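Local coordinates for bradyzoite pseudokinase 1 (Toxoplasma gondii, PDB 6M7Z), which is a divergent kinase-fold protein, lacking the glycine-rich loop, that regulates membrane ultrastructure of the parasitophorous vacuole, at residues S16-L21 against I83-P88; I27-N32 against A119-I124; G131-M136 against F175-D180; V146-A151 against A309-Y314; H167-L172 against L188-P193. All coordinates share one frame; numbering follows the deposited sequence.

Contact 1 (S16-L21 against I83-P88); sequences SWMSYL and INLLDP
Helix 14-23 comes against the segment 83-88, with the CA atoms of Met18 and Pro88 5.7 Å apart. No hydrogen bond crosses; the contact is apolar. The Pro88 ring lies against the first turn of the segment 16-21. Its CG approaches the backbone N of Met18 at 3.7 Å and Trp17 CB at 3.8 Å. Trp17 meets Pro88 through CB. Its CG sits anti to the carbonyl carbon (chi1 -73°), and the indole leads away to Lys89 and Val92 and to an edge-to-face stack with Tyr96. Leu21 grips Ile83 with both branches. CD2 of Leu21 touches Ile83 CG2 at 3.9 Å, and CD1 of Leu21 reaches Ile83 CD1 at 4.1 Å. Both side chains also touch Thr122 of strand 121-127. In kinase terms the packing belongs to the N-lobe: this segment lies between strand 76-82 and helix 88-101, which matches helix αC in order along the chain. The segment makes a type I turn from Asn84 to Asp87. An Asx turn braces it, Leu86 N donating to Asn84 OD1 at 3.1 Å from above the amide plane. The turn presents Leu85 beside Met18. The Met18 chain bends at chi2 (63°), and its CE ends 4.2 Å from Leu85 CD2.

Contact 2 (I27-N32 against A119-I124); sequences IDESRN and AFLTYI
Glu29 binds the segment 119-124 with both carboxylate oxygens. Tyr123 OH donates to OE2 of Glu29 at 2.6 Å, on the anti lone pair. Ala119 N donates to OE1 of Glu29 at 3.0 Å, a nearly straight bond (166°) that arrives from above the carboxylate plane. A water also donates to Glu29 OE2, at 2.6 Å; its link to Phe120 N is too short to be trusted. The carboxylate is thus pinned at both ends, its plane 73° from the Tyr123 ring, and OE2 lies at the ring edge. Extension at chi2 (175°) lets Glu29 span from its loop to the strand. Beyond the polar centre, Ile27 crosses Tyr123 at about a right angle, CG2 of Ile27 resting 3.7 Å from CE1 of Tyr123. The contact ties the loop after helix 14-23 to the N-lobe sheet of the kinase fold. Strand 121-127 runs there between strands 76-82 and 114-117, and helix 33-39 sets Leu35 on Glu29 and Ile34 on Tyr123.

Contact 3 (G131-M136 against F175-D180); sequences GLVGDM and FSVLPD
Two backbone hydrogen bonds join Gly131 and Val133 to the strand 175-177. Val177 N donates to Gly131 O at 3.0 Å, and Val133 N donates to Phe175 O, also at 3.0 Å. Between them Leu132 faces Ser176 as an antiparallel non-hydrogen-bonded pair, their CA atoms 4.3 Å apart. Weaker CA-H...O contacts supplement these bonds: Ser176 CA to Gly131 O and Leu132 CA to Phe175 O.

The side-chain packing lies on two sides. Leu132 CD2 touches Ser176 CB at 3.7 Å. On the other side Val133 CG2 meets Phe175 CB at 3.6 Å. CG2 gets there because it stands anti to the carbonyl carbon, with CG1 anti to the backbone N (chi1 170°). One turn further along the helix, Met136 crosses Val177 at about a right angle and lays its SD 3.6 Å from CG2 of Val177.

Leu132 holds the N-cap position, and its O accepts from Met136 N at 2.9 Å. The short, weakly bonded strand 131-132 thus runs straight into helix 133-138. Strand 175-177 also pairs with 183-185. By their place after the catalytic-loop region, strands 175-177 and 183-185 correspond to β7 and β8 of a kinase C-lobe, and helix 133-138 probably to αD.

Contact 4 (V146-A151 against A309-Y314); sequences VQVLAA and ARPFRY
Val148 and Leu149, near the start of helix 146-161, receive the C-terminal loop 309-314. The helix matches αE of the kinase C-lobe in its place in the chain, so the contact lays Ala309, Pro311 and Phe312, near the end of the model, on that lobe. No hydrogen bond crosses between the two segments. Val148 CG1 is shared: it touches Ala309 CB at 3.8 Å and Pro311 CG at 4.0 Å. The branch is anti to the backbone N (chi1 175°), which aims it at the loop. The Pro311 ring sits over the backbone of Leu149. Pro311 CB comes within 3.9 Å of Leu149 N and also meets Leu149 CB. Leu149 then reaches Phe312 obliquely, with CD1 of Leu149 4.1 Å from CE2 of Phe312 and CD2 near CZ.

A type I turn from Arg310 to Arg313 sets up this surface, placing Pro311 and Phe312 at its two central positions. Arg313 N closes it on Arg310 O at 3.2 Å. Backbone bonding of Pro311 to Asp145 ties the turn to the start of the helix. Val183 of strand 183-185 packs on Leu149, Pro311 and Phe312 alike. The CB of Arg310 is turned away from the helix. Its NH1 bonds Gly307 O and also donates to Ala309 O at 2.7 Å, that oxygen only 3° out of the guanidinium plane.

Contact 5 (H167-L172 against L188-P193); sequences HRSIEL and LDTAAP
Thr190 turns its OG1 between its backbone N and carbonyl carbon (chi1 64°), and Ser169 does the same with OG, which brings the two hydroxyls 2.7 Å apart. Thr190 OG1 donates to His167 O at 2.7 Å. A bend at chi3 (-62°) folds Arg168 back onto Thr190. Its NE and NH2 both grip Thr190 O, at 2.8 and 3.0 Å, with NE nearly along the C=O axis. Ala192 CB lies over one face of the guanidinium. His167, Arg168 and Ser169 stand where kinases carry HRD, with serine in the aspartate's place; Leu188 probably stands at the phenylalanine of DFG. Leu188 touches both His167 and Tyr98, contacts that resemble part of the regulatory spine. Asp233 binds the backbone N of His167 and of Arg168, as the αF aspartate does in kinases. The His167 ring bonds Gly186 O through NE2, while ND1 accepts from Ser169 N in the ring plane. Leu188 CD2 rests 3.9 Å from His167 CD2.

Contacts 1 and 2 lie in the N-lobe and touch each other: Ile83 N is 2.8 Å from Phe120 O, a probable hydrogen bond, and Ile83 CD1 is 3.8 Å from Leu121 N. Contacts 3 and 4 are a second pair, in the C-lobe, with centres 12 Å apart. There Val177 CG2 meets Phe312 CE2 at 3.6 Å. Contact 5 covers the region matching the catalytic loop and the DFG segment. It touches contact 3, where Val133 CB is 3.7 Å from Leu172 O. From contact 5 to contact 2 the nearest atoms are about 7 Å apart, and to contact 1 about 9 Å. Contacts 1 and 4 are on opposite sides of the chain's centre, their own centres 40 Å apart.

Contact 1 (S16-L21 against I83-P88)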
# COMPACT_ATOMS: atom_id res chain seq x y z
N SER A 16 -0.26 -11.73 24.19
CA SER A 16 -0.96 -10.54 23.67
C SER A 16 -1.47 -10.79 22.24
O SER A 16 -2.63 -10.50 21.96
CB SER A 16 -0.10 -9.30 23.69
OG SER A 16 0.57 -9.15 24.91
N TRP A 17 -0.58 -11.31 21.37
CA TRP A 17 -0.89 -11.54 19.95
C TRP A 17 -1.97 -12.62 19.82
O TRP A 17 -2.90 -12.47 19.02
CB TRP A 17 0.36 -11.92 19.15
CG TRP A 17 1.28 -10.77 18.94
CD1 TRP A 17 2.55 -10.64 19.41
CD2 TRP A 17 0.99 -9.56 18.24
NE1 TRP A 17 3.07 -9.42 19.03
CE2 TRP A 17 2.13 -8.74 18.32
CE3 TRP A 17 -0.13 -9.08 17.56
CZ2 TRP A 17 2.19 -7.47 17.74
CZ3 TRP A 17 -0.09 -7.82 16.99
CH2 TRP A 17 1.06 -7.02 17.09
N MET A 18 -1.83 -13.69 20.62
CA MET A 18 -2.78 -14.77 20.59
C MET A 18 -4.16 -14.25 21.03
O MET A 18 -5.19 -14.57 20.42
CB MET A 18 -2.36 -15.92 21.51
CG MET A 18 -3.25 -17.15 21.37
SD MET A 18 -3.17 -17.85 19.70
CE MET A 18 -4.61 -18.92 19.70
N SER A 19 -4.15 -13.45 22.10
CA SER A 19 -5.37 -12.82 22.60
C SER A 19 -5.99 -11.95 21.51
O SER A 19 -7.19 -12.02 21.26
CB SER A 19 -5.12 -12.03 23.86
OG SER A 19 -5.30 -12.86 25.02
N TYR A 20 -5.15 -11.15 20.83
CA TYR A 20 -5.65 -10.24 19.81
C TYR A 20 -6.26 -11.02 18.64
O TYR A 20 -7.26 -10.60 18.07
CB TYR A 20 -4.58 -9.29 19.29
CG TYR A 20 -5.19 -8.12 18.57
CD1 TYR A 20 -5.65 -7.01 19.27
CD2 TYR A 20 -5.36 -8.14 17.19
CE1 TYR A 20 -6.22 -5.93 18.61
CE2 TYR A 20 -5.91 -7.06 16.52
CZ TYR A 20 -6.36 -5.96 17.24
OH TYR A 20 -6.92 -4.88 16.61
N LEU A 21 -5.64 -12.15 18.27
CA LEU A 21 -6.17 -13.00 17.22
C LEU A 21 -7.60 -13.42 17.56
O LEU A 21 -8.49 -13.34 16.70
CB LEU A 21 -5.23 -14.20 17.05
CG LEU A 21 -5.75 -15.31 16.15
CD1 LEU A 21 -5.90 -14.83 14.72
CD2 LEU A 21 -4.81 -16.50 16.22
N ILE A 83 -3.15 -18.93 9.72
CA ILE A 83 -2.90 -18.77 11.15
C ILE A 83 -1.85 -19.80 11.58
O ILE A 83 -2.00 -20.99 11.34
CB ILE A 83 -4.19 -18.92 11.97
CG1 ILE A 83 -5.14 -17.74 11.71
CG2 ILE A 83 -3.86 -19.08 13.45
CD1 ILE A 83 -6.56 -17.97 12.24
N ASN A 84 -0.78 -19.31 12.21
CA ASN A 84 0.27 -20.13 12.79
C ASN A 84 0.17 -20.00 14.31
O ASN A 84 0.40 -18.92 14.84
CB ASN A 84 1.64 -19.68 12.28
CG ASN A 84 2.78 -20.54 12.79
OD1 ASN A 84 2.58 -21.42 13.61
ND2 ASN A 84 3.99 -20.28 12.32
N LEU A 85 -0.17 -21.09 14.99
CA LEU A 85 -0.41 -21.06 16.45
C LEU A 85 0.92 -20.94 17.25
O LEU A 85 0.89 -20.59 18.41
CB LEU A 85 -1.18 -22.33 16.86
CG LEU A 85 -2.53 -22.55 16.17
CD1 LEU A 85 -3.01 -23.98 16.41
CD2 LEU A 85 -3.57 -21.52 16.61
N LEU A 86 2.07 -21.20 16.61
CA LEU A 86 3.39 -20.97 17.24
C LEU A 86 3.84 -19.51 17.09
O LEU A 86 4.72 -19.08 17.82
CB LEU A 86 4.42 -21.91 16.61
CG LEU A 86 4.10 -23.40 16.74
CD1 LEU A 86 5.18 -24.23 16.08
CD2 LEU A 86 3.89 -23.80 18.19
N ASP A 87 3.24 -18.76 16.15
CA ASP A 87 3.60 -17.38 15.87
C ASP A 87 2.37 -16.61 15.38
O ASP A 87 2.24 -16.26 14.20
CB ASP A 87 4.73 -17.33 14.85
CG ASP A 87 5.16 -15.92 14.51
OD1 ASP A 87 5.02 -15.05 15.40
OD2 ASP A 87 5.63 -15.70 13.36
N PRO A 88 1.42 -16.27 16.28
CA PRO A 88 0.19 -15.58 15.85
C PRO A 88 0.44 -14.18 15.27
O PRO A 88 -0.35 -13.70 14.45
CB PRO A 88 -0.63 -15.51 17.15
CG PRO A 88 0.39 -15.57 18.26
CD PRO A 88 1.48 -16.49 17.73

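Contact 2 (I27-N32 against A119-I124)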
# COMPACT_ATOMS: atom_id res chain seq x y z
N ILE A 27 -15.81 -14.56 10.27
CA ILE A 27 -16.40 -14.55 8.97
C ILE A 27 -16.88 -15.98 8.71
O ILE A 27 -16.26 -16.94 9.22
CB ILE A 27 -15.38 -14.06 7.92
CG1 ILE A 27 -15.98 -13.98 6.51
CG2 ILE A 27 -14.12 -14.93 7.91
CD1 ILE A 27 -15.04 -13.30 5.51
N ASP A 28 -17.97 -16.11 7.96
CA ASP A 28 -18.57 -17.40 7.64
C ASP A 28 -17.99 -17.89 6.32
O ASP A 28 -18.31 -17.33 5.25
CB ASP A 28 -20.10 -17.32 7.60
CG ASP A 28 -20.81 -18.66 7.56
OD1 ASP A 28 -20.12 -19.71 7.42
OD2 ASP A 28 -22.05 -18.65 7.67
N GLU A 29 -17.14 -18.93 6.42
CA GLU A 29 -16.29 -19.42 5.32
C GLU A 29 -17.07 -20.36 4.39
O GLU A 29 -16.66 -20.53 3.22
CB GLU A 29 -15.03 -20.07 5.89
CG GLU A 29 -14.07 -19.05 6.48
CD GLU A 29 -12.85 -19.64 7.17
OE1 GLU A 29 -13.01 -20.49 8.08
OE2 GLU A 29 -11.73 -19.25 6.81
N SER A 30 -18.17 -20.95 4.90
CA SER A 30 -19.05 -21.82 4.07
C SER A 30 -19.91 -20.99 3.10
O SER A 30 -20.45 -21.54 2.16
CB SER A 30 -19.91 -22.70 4.94
OG SER A 30 -20.59 -21.93 5.91
N ARG A 31 -20.01 -19.68 3.33
CA ARG A 31 -20.91 -18.79 2.58
C ARG A 31 -20.08 -17.87 1.65
O ARG A 31 -20.39 -16.67 1.41
CB ARG A 31 -21.71 -17.92 3.56
CG ARG A 31 -22.65 -18.66 4.50
CD ARG A 31 -23.82 -19.37 3.81
NE ARG A 31 -24.40 -20.34 4.72
CZ ARG A 31 -24.77 -21.58 4.39
NH1 ARG A 31 -24.85 -21.94 3.12
NH2 ARG A 31 -25.05 -22.46 5.34
N ASN A 32 -18.95 -18.36 1.15
CA ASN A 32 -17.79 -17.51 0.77
C ASN A 32 -16.97 -18.30 -0.25
O ASN A 32 -16.45 -19.39 0.04
CB ASN A 32 -17.07 -17.13 2.07
CG ASN A 32 -15.70 -16.52 1.90
OD1 ASN A 32 -15.56 -15.50 1.24
ND2 ASN A 32 -14.71 -17.13 2.54
N ALA A 119 -11.52 -20.15 10.69
CA ALA A 119 -10.93 -21.26 11.47
C ALA A 119 -9.40 -21.30 11.32
O ALA A 119 -8.72 -21.52 12.29
CB ALA A 119 -11.57 -22.56 11.07
N PHE A 120 -8.87 -21.12 10.10
CA PHE A 120 -7.40 -21.28 9.86
C PHE A 120 -6.76 -20.09 9.11
O PHE A 120 -5.56 -20.13 8.88
CB PHE A 120 -7.13 -22.56 9.06
CG PHE A 120 -8.07 -23.70 9.37
CD1 PHE A 120 -7.95 -24.41 10.56
CD2 PHE A 120 -9.08 -24.04 8.48
CE1 PHE A 120 -8.82 -25.46 10.86
CE2 PHE A 120 -9.94 -25.09 8.78
CZ PHE A 120 -9.81 -25.80 9.96
N LEU A 121 -7.55 -19.07 8.75
CA LEU A 121 -7.07 -17.93 8.00
C LEU A 121 -7.46 -16.63 8.69
O LEU A 121 -8.51 -16.56 9.30
CB LEU A 121 -7.70 -17.95 6.60
CG LEU A 121 -7.41 -19.18 5.75
CD1 LEU A 121 -8.25 -19.17 4.49
CD2 LEU A 121 -5.92 -19.28 5.41
N THR A 122 -6.63 -15.59 8.56
CA THR A 122 -7.07 -14.21 8.78
C THR A 122 -7.29 -13.53 7.42
O THR A 122 -6.66 -13.93 6.42
CB THR A 122 -6.05 -13.42 9.61
OG1 THR A 122 -4.81 -13.34 8.88
CG2 THR A 122 -5.82 -14.03 10.97
N TYR A 123 -8.19 -12.53 7.39
CA TYR A 123 -8.59 -11.84 6.19
C TYR A 123 -8.50 -10.32 6.39
O TYR A 123 -8.86 -9.81 7.45
CB TYR A 123 -10.04 -12.15 5.81
CG TYR A 123 -10.39 -13.59 5.56
CD1 TYR A 123 -10.51 -14.50 6.60
CD2 TYR A 123 -10.68 -14.03 4.29
CE1 TYR A 123 -10.86 -15.82 6.38
CE2 TYR A 123 -11.03 -15.35 4.04
CZ TYR A 123 -11.14 -16.24 5.09
OH TYR A 123 -11.49 -17.54 4.86
N ILE A 124 -8.01 -9.60 5.38
CA ILE A 124 -8.14 -8.18 5.27
C ILE A 124 -8.75 -7.88 3.90
O ILE A 124 -8.22 -8.32 2.89
CB ILE A 124 -6.80 -7.43 5.40
CG1 ILE A 124 -6.10 -7.73 6.72
CG2 ILE A 124 -6.99 -5.92 5.20
CD1 ILE A 124 -4.81 -6.96 6.88
O HOH W 1 -10.13 -21.00 7.90

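Contact 3 (G131-M136 against F175-D180)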
# COMPACT_ATOMS: atom_id res chain seq x y z
N GLY A 131 -4.63 -1.50 -10.42
CA GLY A 131 -3.35 -2.14 -10.64
C GLY A 131 -2.28 -1.60 -9.71
O GLY A 131 -2.48 -0.57 -9.03
N LEU A 132 -1.16 -2.33 -9.65
CA LEU A 132 0.03 -1.90 -8.96
C LEU A 132 0.83 -1.01 -9.90
O LEU A 132 0.85 -1.26 -11.10
CB LEU A 132 0.82 -3.15 -8.54
CG LEU A 132 0.04 -4.17 -7.70
CD1 LEU A 132 0.95 -5.29 -7.24
CD2 LEU A 132 -0.62 -3.51 -6.49
N VAL A 133 1.48 0.03 -9.37
CA VAL A 133 2.05 1.08 -10.21
C VAL A 133 3.17 0.49 -11.08
O VAL A 133 3.27 0.81 -12.27
CB VAL A 133 2.56 2.25 -9.35
CG1 VAL A 133 3.38 3.24 -10.19
CG2 VAL A 133 1.40 2.96 -8.68
N GLY A 134 4.04 -0.34 -10.49
CA GLY A 134 5.14 -0.95 -11.23
C GLY A 134 4.64 -1.76 -12.43
O GLY A 134 5.08 -1.57 -13.56
N ASP A 135 3.69 -2.66 -12.16
CA ASP A 135 3.08 -3.49 -13.20
C ASP A 135 2.42 -2.62 -14.28
O ASP A 135 2.56 -2.91 -15.45
CB ASP A 135 2.04 -4.44 -12.61
CG ASP A 135 2.65 -5.51 -11.72
OD1 ASP A 135 3.90 -5.67 -11.74
OD2 ASP A 135 1.87 -6.14 -10.96
N MET A 136 1.70 -1.58 -13.88
CA MET A 136 0.99 -0.75 -14.83
C MET A 136 1.97 -0.08 -15.80
O MET A 136 1.72 -0.04 -17.01
CB MET A 136 0.18 0.32 -14.12
CG MET A 136 -1.08 -0.20 -13.50
SD MET A 136 -1.83 1.06 -12.48
CE MET A 136 -2.74 1.98 -13.72
N PHE A 175 2.84 0.74 -4.27
CA PHE A 175 1.86 1.74 -4.62
C PHE A 175 0.83 1.11 -5.55
O PHE A 175 1.18 0.33 -6.45
CB PHE A 175 2.55 2.95 -5.25
CG PHE A 175 3.49 3.68 -4.32
CD1 PHE A 175 3.04 4.68 -3.48
CD2 PHE A 175 4.83 3.35 -4.27
CE1 PHE A 175 3.90 5.34 -2.62
CE2 PHE A 175 5.70 4.00 -3.40
CZ PHE A 175 5.24 4.99 -2.58
N SER A 176 -0.44 1.45 -5.33
CA SER A 176 -1.52 0.97 -6.19
C SER A 176 -2.50 2.11 -6.50
O SER A 176 -2.54 3.13 -5.83
CB SER A 176 -2.19 -0.23 -5.60
OG SER A 176 -2.94 0.11 -4.44
N VAL A 177 -3.28 1.92 -7.56
CA VAL A 177 -4.19 2.92 -8.05
C VAL A 177 -5.60 2.45 -7.72
O VAL A 177 -6.01 1.39 -8.18
CB VAL A 177 -4.02 3.13 -9.57
CG1 VAL A 177 -4.98 4.21 -10.07
CG2 VAL A 177 -2.58 3.47 -9.94
N LEU A 178 -6.32 3.22 -6.90
CA LEU A 178 -7.69 2.86 -6.53
C LEU A 178 -8.61 3.15 -7.71
O LEU A 178 -8.24 3.87 -8.64
CB LEU A 178 -8.10 3.63 -5.27
CG LEU A 178 -7.29 3.32 -4.00
CD1 LEU A 178 -7.83 4.09 -2.81
CD2 LEU A 178 -7.28 1.82 -3.72
N PRO A 179 -9.83 2.57 -7.74
CA PRO A 179 -10.79 2.85 -8.81
C PRO A 179 -11.03 4.35 -9.05
O PRO A 179 -11.14 4.76 -10.20
CB PRO A 179 -12.04 2.11 -8.38
CG PRO A 179 -11.50 0.95 -7.58
CD PRO A 179 -10.33 1.54 -6.81
N ASP A 180 -11.04 5.18 -8.00
CA ASP A 180 -11.29 6.61 -8.21
C ASP A 180 -10.03 7.34 -8.73
O ASP A 180 -10.07 8.55 -8.99
CB ASP A 180 -11.89 7.27 -6.96
CG ASP A 180 -10.95 7.39 -5.78
OD1 ASP A 180 -9.75 6.97 -5.92
OD2 ASP A 180 -11.42 7.88 -4.72

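Contact 4 (V146-A151 against A309-Y314)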
# COMPACT_ATOMS: atom_id res chain seq x y z
N VAL A 146 4.71 12.30 -14.39
CA VAL A 146 5.83 11.82 -13.59
C VAL A 146 6.00 12.69 -12.33
O VAL A 146 6.28 12.20 -11.24
CB VAL A 146 7.12 11.78 -14.42
CG1 VAL A 146 8.35 11.54 -13.57
CG2 VAL A 146 7.02 10.73 -15.50
N GLN A 147 5.87 14.00 -12.51
CA GLN A 147 6.09 14.96 -11.45
C GLN A 147 5.09 14.70 -10.31
O GLN A 147 5.46 14.66 -9.14
CB GLN A 147 5.94 16.38 -12.02
CG GLN A 147 6.16 17.47 -10.99
CD GLN A 147 5.62 18.81 -11.44
OE1 GLN A 147 4.67 18.89 -12.23
NE2 GLN A 147 6.25 19.87 -10.96
N VAL A 148 3.82 14.53 -10.68
CA VAL A 148 2.73 14.41 -9.72
C VAL A 148 2.78 13.03 -9.05
O VAL A 148 2.50 12.92 -7.86
CB VAL A 148 1.36 14.68 -10.38
CG1 VAL A 148 0.21 14.43 -9.41
CG2 VAL A 148 1.30 16.10 -10.93
N LEU A 149 3.13 11.99 -9.82
CA LEU A 149 3.21 10.63 -9.29
C LEU A 149 4.30 10.57 -8.21
O LEU A 149 4.08 10.05 -7.11
CB LEU A 149 3.51 9.63 -10.41
CG LEU A 149 3.66 8.17 -9.97
CD1 LEU A 149 2.46 7.69 -9.18
CD2 LEU A 149 3.85 7.28 -11.17
N ALA A 150 5.46 11.13 -8.54
CA ALA A 150 6.60 11.16 -7.63
C ALA A 150 6.23 11.91 -6.34
O ALA A 150 6.58 11.48 -5.26
CB ALA A 150 7.79 11.78 -8.31
N ALA A 151 5.49 13.01 -6.49
CA ALA A 151 5.10 13.84 -5.35
C ALA A 151 4.08 13.06 -4.49
O ALA A 151 4.15 13.10 -3.27
CB ALA A 151 4.54 15.16 -5.83
N ALA A 309 -4.76 14.37 -5.90
CA ALA A 309 -3.94 14.15 -7.08
C ALA A 309 -4.47 12.95 -7.87
O ALA A 309 -4.97 11.98 -7.31
CB ALA A 309 -2.49 13.98 -6.72
N ARG A 310 -4.36 13.05 -9.20
CA ARG A 310 -4.78 12.01 -10.13
C ARG A 310 -3.70 11.92 -11.20
O ARG A 310 -3.89 12.36 -12.34
CB ARG A 310 -6.17 12.33 -10.69
CG ARG A 310 -7.29 12.32 -9.65
CD ARG A 310 -7.59 10.94 -9.11
NE ARG A 310 -8.72 10.91 -8.20
CZ ARG A 310 -8.68 11.30 -6.93
NH1 ARG A 310 -7.55 11.75 -6.40
NH2 ARG A 310 -9.78 11.23 -6.19
N PRO A 311 -2.53 11.34 -10.87
CA PRO A 311 -1.39 11.31 -11.79
C PRO A 311 -1.65 10.56 -13.11
O PRO A 311 -0.90 10.75 -14.07
CB PRO A 311 -0.29 10.56 -11.03
CG PRO A 311 -0.75 10.51 -9.58
CD PRO A 311 -2.25 10.64 -9.61
N PHE A 312 -2.68 9.69 -13.14
CA PHE A 312 -2.97 8.81 -14.27
C PHE A 312 -4.17 9.28 -15.10
O PHE A 312 -4.54 8.60 -16.04
CB PHE A 312 -3.20 7.37 -13.78
CG PHE A 312 -1.97 6.67 -13.28
CD1 PHE A 312 -1.08 6.08 -14.17
CD2 PHE A 312 -1.68 6.59 -11.92
CE1 PHE A 312 0.07 5.45 -13.72
CE2 PHE A 312 -0.53 5.97 -11.48
CZ PHE A 312 0.33 5.40 -12.37
N ARG A 313 -4.74 10.47 -14.80
CA ARG A 313 -5.71 11.13 -15.70
C ARG A 313 -4.96 11.88 -16.82
O ARG A 313 -3.88 12.39 -16.58
CB ARG A 313 -6.59 12.11 -14.91
CG ARG A 313 -8.02 11.64 -14.73
CD ARG A 313 -8.80 12.55 -13.78
NE ARG A 313 -10.25 12.40 -13.87
CZ ARG A 313 -11.11 12.72 -12.90
NH1 ARG A 313 -10.68 13.03 -11.69
NH2 ARG A 313 -12.41 12.71 -13.14
N TYR A 314 -5.54 11.95 -18.02
CA TYR A 314 -5.18 13.00 -19.01
C TYR A 314 -6.43 13.83 -19.33
O TYR A 314 -6.62 14.91 -18.79
CB TYR A 314 -4.63 12.42 -20.31
CG TYR A 314 -5.51 11.38 -20.96
CD1 TYR A 314 -6.75 11.70 -21.48
CD2 TYR A 314 -5.09 10.06 -21.06
CE1 TYR A 314 -7.56 10.74 -22.08
CE2 TYR A 314 -5.88 9.09 -21.66
CZ TYR A 314 -7.12 9.43 -22.17
OH TYR A 314 -7.90 8.47 -22.75

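Contact 5 (H167-L172 against L188-P193)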
# COMPACT_ATOMS: atom_id res chain seq x y z
N HIS A 167 8.16 2.09 6.63
CA HIS A 167 7.56 1.10 5.74
C HIS A 167 8.42 -0.17 5.71
O HIS A 167 7.92 -1.28 5.94
CB HIS A 167 7.34 1.68 4.35
CG HIS A 167 6.57 0.76 3.46
ND1 HIS A 167 7.14 -0.36 2.89
CD2 HIS A 167 5.28 0.77 3.05
CE1 HIS A 167 6.24 -0.97 2.15
NE2 HIS A 167 5.09 -0.33 2.25
N ARG A 168 9.69 0.03 5.34
CA ARG A 168 10.78 -0.98 5.37
C ARG A 168 10.83 -1.86 4.11
O ARG A 168 11.80 -2.56 3.98
CB ARG A 168 10.74 -1.85 6.63
CG ARG A 168 10.85 -1.06 7.93
CD ARG A 168 11.26 -1.92 9.12
NE ARG A 168 10.26 -2.96 9.39
CZ ARG A 168 10.54 -4.20 9.80
NH1 ARG A 168 11.75 -4.50 10.27
NH2 ARG A 168 9.61 -5.13 9.67
N SER A 169 9.87 -1.80 3.17
CA SER A 169 9.94 -2.63 1.95
C SER A 169 9.39 -1.89 0.71
O SER A 169 8.72 -2.49 -0.12
CB SER A 169 9.25 -3.95 2.18
OG SER A 169 7.85 -3.79 2.43
N ILE A 170 9.70 -0.60 0.58
CA ILE A 170 9.15 0.19 -0.50
C ILE A 170 9.72 -0.27 -1.85
O ILE A 170 10.92 -0.45 -2.01
CB ILE A 170 9.40 1.69 -0.28
CG1 ILE A 170 8.51 2.22 0.85
CG2 ILE A 170 9.18 2.48 -1.57
CD1 ILE A 170 9.15 3.43 1.54
N GLU A 171 8.80 -0.43 -2.80
CA GLU A 171 9.08 -0.60 -4.22
C GLU A 171 7.91 0.02 -5.00
O GLU A 171 6.90 0.38 -4.43
CB GLU A 171 9.34 -2.07 -4.55
CG GLU A 171 8.19 -3.01 -4.24
CD GLU A 171 8.40 -4.48 -4.56
OE1 GLU A 171 8.27 -4.82 -5.74
OE2 GLU A 171 8.70 -5.29 -3.64
N LEU A 172 8.05 0.14 -6.32
CA LEU A 172 6.98 0.69 -7.12
C LEU A 172 5.66 -0.03 -6.85
O LEU A 172 4.62 0.61 -6.80
CB LEU A 172 7.33 0.60 -8.61
CG LEU A 172 8.13 1.79 -9.13
CD1 LEU A 172 8.38 1.60 -10.61
CD2 LEU A 172 7.40 3.10 -8.89
N LEU A 188 1.67 -2.71 3.94
CA LEU A 188 1.96 -2.18 5.27
C LEU A 188 2.23 -3.28 6.30
O LEU A 188 2.53 -2.96 7.46
CB LEU A 188 0.77 -1.32 5.71
CG LEU A 188 0.52 -0.08 4.84
CD1 LEU A 188 -0.62 0.74 5.46
CD2 LEU A 188 1.79 0.76 4.72
N ASP A 189 2.18 -4.56 5.90
CA ASP A 189 2.52 -5.67 6.80
C ASP A 189 3.98 -5.59 7.27
O ASP A 189 4.32 -6.18 8.28
CB ASP A 189 2.25 -7.04 6.16
CG ASP A 189 2.92 -7.25 4.81
OD1 ASP A 189 2.59 -6.48 3.85
OD2 ASP A 189 3.75 -8.16 4.71
N THR A 190 4.86 -4.89 6.54
CA THR A 190 6.29 -4.78 6.94
C THR A 190 6.55 -3.55 7.81
O THR A 190 7.69 -3.37 8.26
CB THR A 190 7.24 -4.76 5.74
OG1 THR A 190 6.97 -3.58 4.97
CG2 THR A 190 7.10 -6.00 4.87
N ALA A 191 5.54 -2.71 8.02
CA ALA A 191 5.73 -1.44 8.73
C ALA A 191 6.08 -1.70 10.20
O ALA A 191 5.69 -2.73 10.77
CB ALA A 191 4.49 -0.59 8.62
N ALA A 192 6.83 -0.78 10.79
CA ALA A 192 7.34 -0.94 12.18
C ALA A 192 7.69 0.44 12.73
O ALA A 192 7.94 1.37 11.97
CB ALA A 192 8.55 -1.86 12.21
N PRO A 193 7.73 0.61 14.07
CA PRO A 193 7.99 1.92 14.65
C PRO A 193 9.40 2.45 14.35
O PRO A 193 10.34 1.68 14.30
CB PRO A 193 7.85 1.70 16.17
CG PRO A 193 7.15 0.37 16.32
CD PRO A 193 7.53 -0.42 15.09